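Local coordinates for protein glutaredoxin 1 (Francisella tularensis subsp. tularensis, PDB 3MSZ) that probably reduces protein disulfides as a glutaredoxin, a small redox protein with a thioredoxin-type fold that binds glutathione, at residues Val6-Arg11 with Ile29-Thr34. Sequence-based numbering, arbitrary orientation. Where two conformers were deposited one is given.
With CAC (cacodylate ion), chain C.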
# COMPACT_ATOMS: atom_id res chain seq x y z
N VAL A 6 2.69 8.93 -2.24
CA VAL A 6 2.48 7.50 -2.11
C VAL A 6 2.84 7.03 -0.72
O VAL A 6 3.93 7.29 -0.23
CB VAL A 6 3.34 6.70 -3.10
CG1 VAL A 6 3.05 5.17 -2.94
CG2 VAL A 6 3.11 7.19 -4.53
N LYS A 7 1.92 6.31 -0.09
CA LYS A 7 2.20 5.67 1.17
C LYS A 7 1.97 4.16 1.04
O LYS A 7 0.93 3.72 0.53
CB LYS A 7 1.28 6.25 2.25
CG LYS A 7 1.47 5.66 3.63
CD LYS A 7 2.80 6.09 4.22
CE LYS A 7 2.96 5.64 5.66
NZ LYS A 7 2.02 6.36 6.58
N ILE A 8 2.95 3.38 1.49
CA ILE A 8 2.84 1.93 1.47
C ILE A 8 3.09 1.33 2.85
O ILE A 8 4.12 1.60 3.49
CB ILE A 8 3.86 1.25 0.53
CG1 ILE A 8 4.01 2.06 -0.78
CG2 ILE A 8 3.41 -0.18 0.23
CD1 ILE A 8 4.95 1.41 -1.82
N TYR A 9 2.16 0.48 3.28
CA TYR A 9 2.29 -0.24 4.52
C TYR A 9 2.72 -1.66 4.21
O TYR A 9 2.09 -2.33 3.39
CB TYR A 9 0.94 -0.22 5.25
CG TYR A 9 0.56 1.16 5.73
CD1 TYR A 9 0.99 1.62 6.97
CD2 TYR A 9 -0.26 1.99 4.96
CE1 TYR A 9 0.63 2.89 7.43
CE2 TYR A 9 -0.62 3.28 5.42
CZ TYR A 9 -0.18 3.70 6.66
OH TYR A 9 -0.50 4.96 7.15
N THR A 10 3.78 -2.11 4.89
CA THR A 10 4.41 -3.36 4.55
C THR A 10 4.88 -4.12 5.80
O THR A 10 4.73 -3.65 6.92
CB THR A 10 5.68 -3.11 3.68
OG1 THR A 10 6.64 -2.41 4.46
CG2 THR A 10 5.35 -2.25 2.46
N ARG A 11 5.41 -5.31 5.56
CA ARG A 11 6.16 -6.04 6.56
C ARG A 11 7.38 -6.66 5.84
O ARG A 11 7.38 -6.79 4.58
CB ARG A 11 5.29 -7.11 7.23
CG ARG A 11 5.06 -8.36 6.34
CD ARG A 11 4.16 -9.37 7.05
NE ARG A 11 3.85 -10.54 6.21
CZ ARG A 11 4.70 -11.54 5.94
NH1 ARG A 11 4.31 -12.55 5.18
NH2 ARG A 11 5.94 -11.54 6.43
N ILE A 29 9.06 6.56 -8.88
CA ILE A 29 8.05 7.19 -8.04
C ILE A 29 8.48 7.01 -6.58
O ILE A 29 8.63 5.88 -6.11
CB ILE A 29 6.66 6.59 -8.32
CG1 ILE A 29 6.23 6.94 -9.75
CG2 ILE A 29 5.61 7.07 -7.28
CD1 ILE A 29 4.96 6.24 -10.19
N ALA A 30 8.72 8.11 -5.88
CA ALA A 30 9.09 8.03 -4.47
C ALA A 30 7.90 7.64 -3.62
O ALA A 30 6.76 7.87 -4.00
CB ALA A 30 9.66 9.38 -3.99
N PHE A 31 8.15 7.06 -2.46
CA PHE A 31 7.06 6.63 -1.60
C PHE A 31 7.57 6.61 -0.17
O PHE A 31 8.79 6.52 0.05
CB PHE A 31 6.56 5.22 -1.98
CG PHE A 31 7.64 4.15 -1.97
CD1 PHE A 31 8.34 3.83 -3.13
CD2 PHE A 31 7.97 3.50 -0.78
CE1 PHE A 31 9.34 2.84 -3.11
CE2 PHE A 31 8.98 2.51 -0.75
CZ PHE A 31 9.66 2.18 -1.91
N ASP A 32 6.65 6.72 0.77
CA ASP A 32 6.93 6.55 2.18
C ASP A 32 6.43 5.18 2.64
O ASP A 32 5.24 4.83 2.47
CB ASP A 32 6.26 7.64 3.02
CG ASP A 32 6.59 7.52 4.51
OD1 ASP A 32 7.78 7.66 4.87
OD2 ASP A 32 5.66 7.26 5.31
N GLU A 33 7.34 4.40 3.21
CA GLU A 33 7.02 3.07 3.65
C GLU A 33 6.88 3.06 5.17
O GLU A 33 7.73 3.58 5.90
CB GLU A 33 8.12 2.07 3.23
CG GLU A 33 7.81 0.61 3.60
CD GLU A 33 8.97 -0.36 3.26
OE1 GLU A 33 10.09 0.13 3.09
OE2 GLU A 33 8.76 -1.61 3.18
N THR A 34 5.81 2.44 5.64
CA THR A 34 5.67 2.12 7.06
C THR A 34 5.71 0.60 7.24
O THR A 34 4.85 -0.10 6.71
CB THR A 34 4.35 2.64 7.57
OG1 THR A 34 4.37 4.06 7.48
CG2 THR A 34 4.09 2.22 9.01
AS CAC C . 0.31 -11.31 5.38
O1 CAC C . 1.70 -11.77 4.46
O2 CAC C . -0.44 -10.04 4.48
C1 CAC C . -0.93 -12.82 5.57
C2 CAC C . 0.83 -10.62 7.14
O HOH W 1 2.52 5.94 9.28
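V6 packs its CG1 methyl on CB of F31 at 3.6 Å, and its other methyl, CG2, meets CG2 of I29. With chi1 at 57°, CG of F31 sits between backbone N and carbonyl carbon; the ring therefore leads away from V6, and in the modelled conformer of I8 the CD1 methyl lies over one face of it, 4.1 Å from the ring centroid, a CH-pi contact displaced toward the rim. F24 of helix 15-26 touches V6, I8 and I29 alike.

T10 OG1 donates to OE2 of E33 over 2.6 Å, reaching that oxygen on its anti side, somewhat out of the carboxylate plane. K21 forms a salt bridge with the same oxygen, so the strand pair is tied to helix 15-26, on which K21 lies. On the face that carries Y9 and T34, K7 runs alongside D32, but its NZ forms only a long salt bridge to OD2, at 4.0 Å; NZ donates instead to Y9 OH (2.9 Å) and to a water that also bonds T34 OG1.

Four backbone hydrogen bonds fix the parallel register: D32 N to V6 O, I8 N to D32 O, T34 N to I8 O and T10 N to T34 O, the first nearly straight at 174°. The axes of strands 6-10 and 32-34 approach to 4.7 Å, with directions 24° apart. This parallel pair, joined through helix 15-26, is the beta-alpha-beta unit with which the thioredoxin fold of glutaredoxins begins.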